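Local coordinates for Non-structural protein 2 (PDB 2GU0) that probably takes part in rotavirus genome replication and packaging as an octamer that binds single-stranded RNA, hydrolyses nucleoside triphosphates and unwinds RNA helices, at residues K25-Q28 with T29-A33; E95-Q98 with F99-K103. All coordinates share one frame; numbering follows the deposited sequence.

Interaction 1 (K25-Q28 with T29-A33)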
loop_
_atom_site.group_PDB
_atom_site.type_symbol
_atom_site.label_atom_id
_atom_site.label_comp_id
_atom_site.label_asym_id
_atom_site.label_seq_id
_atom_site.Cartn_x
_atom_site.Cartn_y
_atom_site.Cartn_z
ATOM N N LYS A 25 14.118 -16.966 21.233
ATOM C CA LYS A 25 13.811 -16.515 22.583
ATOM C C LYS A 25 14.721 -17.269 23.537
ATOM O O LYS A 25 15.297 -16.681 24.449
ATOM C CB LYS A 25 12.341 -16.759 22.926
ATOM C CG LYS A 25 11.398 -16.062 21.973
ATOM C CD LYS A 25 11.647 -14.563 21.923
ATOM C CE LYS A 25 10.840 -13.852 22.970
ATOM N NZ LYS A 25 9.384 -14.099 22.725
ATOM N N ALA A 26 14.863 -18.572 23.319
ATOM C CA ALA A 26 15.732 -19.359 24.168
ATOM C C ALA A 26 17.072 -18.626 24.213
ATOM O O ALA A 26 17.513 -18.181 25.270
ATOM C CB ALA A 26 15.900 -20.732 23.596
ATOM N N VAL A 27 17.698 -18.472 23.051
ATOM C CA VAL A 27 18.976 -17.779 22.951
ATOM C C VAL A 27 18.956 -16.427 23.664
ATOM O O VAL A 27 19.844 -16.125 24.441
ATOM C CB VAL A 27 19.367 -17.564 21.473
ATOM C CG1 VAL A 27 20.681 -16.792 21.371
ATOM C CG2 VAL A 27 19.494 -18.906 20.785
ATOM N N GLN A 28 17.946 -15.612 23.403
ATOM C CA GLN A 28 17.852 -14.301 24.039
ATOM C C GLN A 28 17.902 -14.429 25.556
ATOM O O GLN A 28 18.566 -13.646 26.238
ATOM C CB GLN A 28 16.559 -13.602 23.600
ATOM C CG GLN A 28 16.058 -12.511 24.526
ATOM C CD GLN A 28 14.885 -11.745 23.930
ATOM O OE1 GLN A 28 14.071 -12.311 23.197
ATOM N NE2 GLN A 28 14.785 -10.456 24.254
ATOM N N THR A 29 17.202 -15.434 26.067
ATOM C CA THR A 29 17.135 -15.707 27.494
ATOM C C THR A 29 18.465 -16.157 28.115
ATOM O O THR A 29 18.870 -15.654 29.160
ATOM C CB THR A 29 16.073 -16.775 27.764
ATOM O OG1 THR A 29 14.807 -16.278 27.337
ATOM C CG2 THR A 29 15.997 -17.110 29.234
ATOM N N MET A 30 19.157 -17.094 27.483
ATOM C CA MET A 30 20.396 -17.541 28.077
ATOM C C MET A 30 21.473 -16.489 27.952
ATOM O O MET A 30 22.465 -16.539 28.673
ATOM C CB MET A 30 20.868 -18.858 27.461
ATOM C CG MET A 30 21.764 -18.716 26.283
ATOM S SD MET A 30 23.480 -18.407 26.704
ATOM C CE MET A 30 24.206 -18.767 25.119
ATOM N N LEU A 31 21.302 -15.534 27.046
ATOM C CA LEU A 31 22.324 -14.506 26.924
ATOM C C LEU A 31 22.202 -13.525 28.081
ATOM O O LEU A 31 23.189 -12.887 28.467
ATOM C CB LEU A 31 22.228 -13.754 25.591
ATOM C CG LEU A 31 22.830 -14.412 24.340
ATOM C CD1 LEU A 31 22.701 -13.470 23.152
ATOM C CD2 LEU A 31 24.280 -14.761 24.588
ATOM N N CYS A 32 21.005 -13.417 28.654
ATOM C CA CYS A 32 20.815 -12.498 29.763
ATOM C C CYS A 32 20.851 -13.205 31.121
ATOM O O CYS A 32 21.054 -12.567 32.153
ATOM C CB CYS A 32 19.495 -11.717 29.602
ATOM S SG CYS A 32 17.981 -12.420 30.392
ATOM N N ALA A 33 20.679 -14.521 31.121
ATOM C CA ALA A 33 20.667 -15.271 32.375
ATOM C C ALA A 33 22.000 -15.286 33.098
ATOM O O ALA A 33 23.053 -15.149 32.477
ATOM C CB ALA A 33 20.201 -16.711 32.127
#

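Interaction 2 (E95-Q98 with F99-K103)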
loop_
_atom_site.group_PDB
_atom_site.type_symbol
_atom_site.label_atom_id
_atom_site.label_comp_id
_atom_site.label_asym_id
_atom_site.label_seq_id
_atom_site.Cartn_x
_atom_site.Cartn_y
_atom_site.Cartn_z
ATOM N N GLU A 95 23.591 -45.323 21.899
ATOM C CA GLU A 95 24.739 -45.991 22.508
ATOM C C GLU A 95 26.093 -45.464 22.037
ATOM O O GLU A 95 27.038 -45.372 22.821
ATOM C CB GLU A 95 24.668 -47.498 22.236
ATOM C CG GLU A 95 24.262 -47.844 20.811
ATOM C CD GLU A 95 24.618 -49.271 20.423
ATOM O OE1 GLU A 95 24.415 -50.180 21.254
ATOM O OE2 GLU A 95 25.091 -49.486 19.282
ATOM N N LYS A 96 26.187 -45.117 20.758
ATOM C CA LYS A 96 27.446 -44.629 20.213
ATOM C C LYS A 96 27.567 -43.108 20.139
ATOM O O LYS A 96 28.534 -42.584 19.588
ATOM C CB LYS A 96 27.669 -45.232 18.830
ATOM C CG LYS A 96 27.631 -46.750 18.811
ATOM C CD LYS A 96 28.170 -47.287 17.500
ATOM C CE LYS A 96 28.412 -48.782 17.557
ATOM N NZ LYS A 96 29.219 -49.220 16.382
ATOM N N PHE A 97 26.589 -42.404 20.703
ATOM C CA PHE A 97 26.589 -40.946 20.706
ATOM C C PHE A 97 27.756 -40.356 21.496
ATOM O O PHE A 97 28.129 -40.866 22.545
ATOM C CB PHE A 97 25.279 -40.421 21.294
ATOM C CG PHE A 97 25.245 -38.928 21.460
ATOM C CD1 PHE A 97 25.092 -38.095 20.359
ATOM C CD2 PHE A 97 25.394 -38.354 22.715
ATOM C CE1 PHE A 97 25.087 -36.716 20.506
ATOM C CE2 PHE A 97 25.392 -36.977 22.871
ATOM C CZ PHE A 97 25.238 -36.155 21.765
ATOM N N GLN A 98 28.318 -39.270 20.983
ATOM C CA GLN A 98 29.429 -38.590 21.634
ATOM C C GLN A 98 29.118 -37.102 21.761
ATOM O O GLN A 98 29.058 -36.385 20.768
ATOM C CB GLN A 98 30.715 -38.782 20.829
ATOM C CG GLN A 98 31.686 -39.794 21.434
ATOM C CD GLN A 98 33.037 -39.794 20.737
ATOM O OE1 GLN A 98 33.185 -40.354 19.650
ATOM N NE2 GLN A 98 34.024 -39.143 21.351
ATOM N N PHE A 99 28.922 -36.645 22.992
ATOM C CA PHE A 99 28.604 -35.248 23.233
ATOM C C PHE A 99 29.478 -34.303 22.415
ATOM O O PHE A 99 29.042 -33.222 22.035
ATOM C CB PHE A 99 28.742 -34.910 24.723
ATOM C CG PHE A 99 28.450 -33.465 25.042
ATOM C CD1 PHE A 99 27.156 -32.959 24.921
ATOM C CD2 PHE A 99 29.476 -32.596 25.405
ATOM C CE1 PHE A 99 26.893 -31.610 25.151
ATOM C CE2 PHE A 99 29.220 -31.243 25.638
ATOM C CZ PHE A 99 27.930 -30.749 25.509
ATOM N N ASP A 100 30.708 -34.710 22.136
ATOM C CA ASP A 100 31.617 -33.870 21.369
ATOM C C ASP A 100 31.092 -33.413 20.010
ATOM O O ASP A 100 31.446 -32.328 19.544
ATOM C CB ASP A 100 32.951 -34.588 21.169
ATOM C CG ASP A 100 33.957 -34.258 22.253
ATOM O OD1 ASP A 100 34.348 -33.074 22.357
ATOM O OD2 ASP A 100 34.358 -35.177 22.999
ATOM N N ILE A 101 30.259 -34.231 19.369
ATOM C CA ILE A 101 29.727 -33.874 18.056
ATOM C C ILE A 101 29.128 -32.465 18.096
ATOM O O ILE A 101 29.295 -31.664 17.177
ATOM C CB ILE A 101 28.664 -34.887 17.599
ATOM C CG1 ILE A 101 28.428 -34.738 16.098
ATOM C CG2 ILE A 101 27.372 -34.684 18.371
ATOM C CD1 ILE A 101 27.487 -35.770 15.526
ATOM N N VAL A 102 28.452 -32.182 19.199
ATOM C CA VAL A 102 27.819 -30.901 19.465
ATOM C C VAL A 102 28.817 -29.720 19.429
ATOM O O VAL A 102 28.414 -28.559 19.350
ATOM C CB VAL A 102 27.112 -30.987 20.850
ATOM C CG1 VAL A 102 27.383 -29.759 21.684
ATOM C CG2 VAL A 102 25.632 -31.188 20.654
ATOM N N LYS A 103 30.113 -30.012 19.467
ATOM C CA LYS A 103 31.114 -28.946 19.459
ATOM C C LYS A 103 31.722 -28.754 18.071
ATOM O O LYS A 103 32.622 -27.922 17.870
ATOM C CB LYS A 103 32.202 -29.241 20.502
ATOM C CG LYS A 103 31.618 -29.572 21.882
ATOM C CD LYS A 103 32.660 -29.999 22.920
ATOM C CE LYS A 103 33.448 -28.812 23.453
ATOM N NZ LYS A 103 34.416 -29.207 24.517
#

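Interaction 1 (K25-Q28 with T29-A33)
K25, A26 and V27 accept the amides of T29, M30 and L31 in three successive i to i+4 hydrogen bonds, with T29 N to K25 O the shortest at 2.8 Å. All three carbonyls point nearly straight at their donors. The pattern then slackens: the bonds of L31 N and C32 N to Q28 O are both weak, at 3.4 Å each. T29 O also accepts the amides of C32 and A33.

T29 adds a side-chain bond to this backbone. Its OG1 sits beside its own backbone N (chi1 -61°), which turns the hydroxyl back along the helix. OG1 donates to K25 O at 3.0 Å, from above the carbonyl plane and 44° out of it. K25 O therefore receives two donors from one residue. Outside the two segments, T29 packs on T46 and Y49, and on Q160 of a second subunit.

On another side of the helix V27 and L31 lie one turn apart. The methyl ends V27 CG1 and L31 CD1 meet loosely at 4.3 Å. L31 CG lies closer to the backbone, 3.4 Å from V27 O. M30 CG lies 3.7 Å from the same V27 O. A26 and M30 both pack on A52, while V27 reaches F61 and Y71.

The chemistry centres on T29, a buried residue with a polar group. The T29 hydroxyl donates its proton to the main-chain carbonyl of K25, one turn back in the same helix. That bond satisfies the hydroxyl without a partner from outside the helix. The residue can therefore sit within the packing, against its own chain and against another subunit.

Interaction 2 (E95-Q98 with F99-K103)
The F97 ring lies beside the start of the 3-10 segment 99-103, where F99 N and I101 CG2 both approach it obliquely. F97 CE2 lies 3.5 Å from F99 N, and F97 CZ is 3.8 Å from F99 CA. At another corner of the ring, F97 CE1 meets I101 CG2 at 3.7 Å. The F97 and I101 side chains cross at about a right angle. With F97 CG anti to its backbone N (chi1 174°), the ring is directed on along the chain towards these atoms. The F99 ring heads elsewhere; its CB is the part that nears F97, 4.4 Å from F97 CE2.

The polar flat groups, the Q98 amide and the D100 carboxylate, are only loosely neighbours, with Q98 NE2 4.3 Å from D100 OD2. The firm link is through the backbone: I101 N donates to Q98 O at 2.8 Å. The N-H is fairly straight (162°). I101 CG2 lies 3.4 Å from the same Q98 O, so methyl and amide come to one carbonyl together.

Beyond these segments F97 and I101 both pack on W19, and the F97 ring meets that of F10. The i to i+3 bond from I101 to Q98 is continued by V102 N to F99 O and K103 N to D100 O. This is a 3-10 helix, its hydrophobic residues laid against the 8-11/18-21 hairpin.

In the fold
Both contacts lie in the N-terminal part of the protein, with interaction 1 first along the chain and interaction 2 well after it. Their centres are about 24 Å apart and their nearest atoms about 12 Å, so they do not touch. Helix 24-32 carries interaction 1 and follows shortly after strand 18-21. Interaction 2 sits in the loop between helices 74-90 and 108-119, and packs on that same strand and its partner 8-11. The hairpin thus connects the two places. Interaction 1 borders a second subunit of the octamer, whereas interaction 2 touches no other chain of the assembly. Both lie away from the predicted nucleotide site.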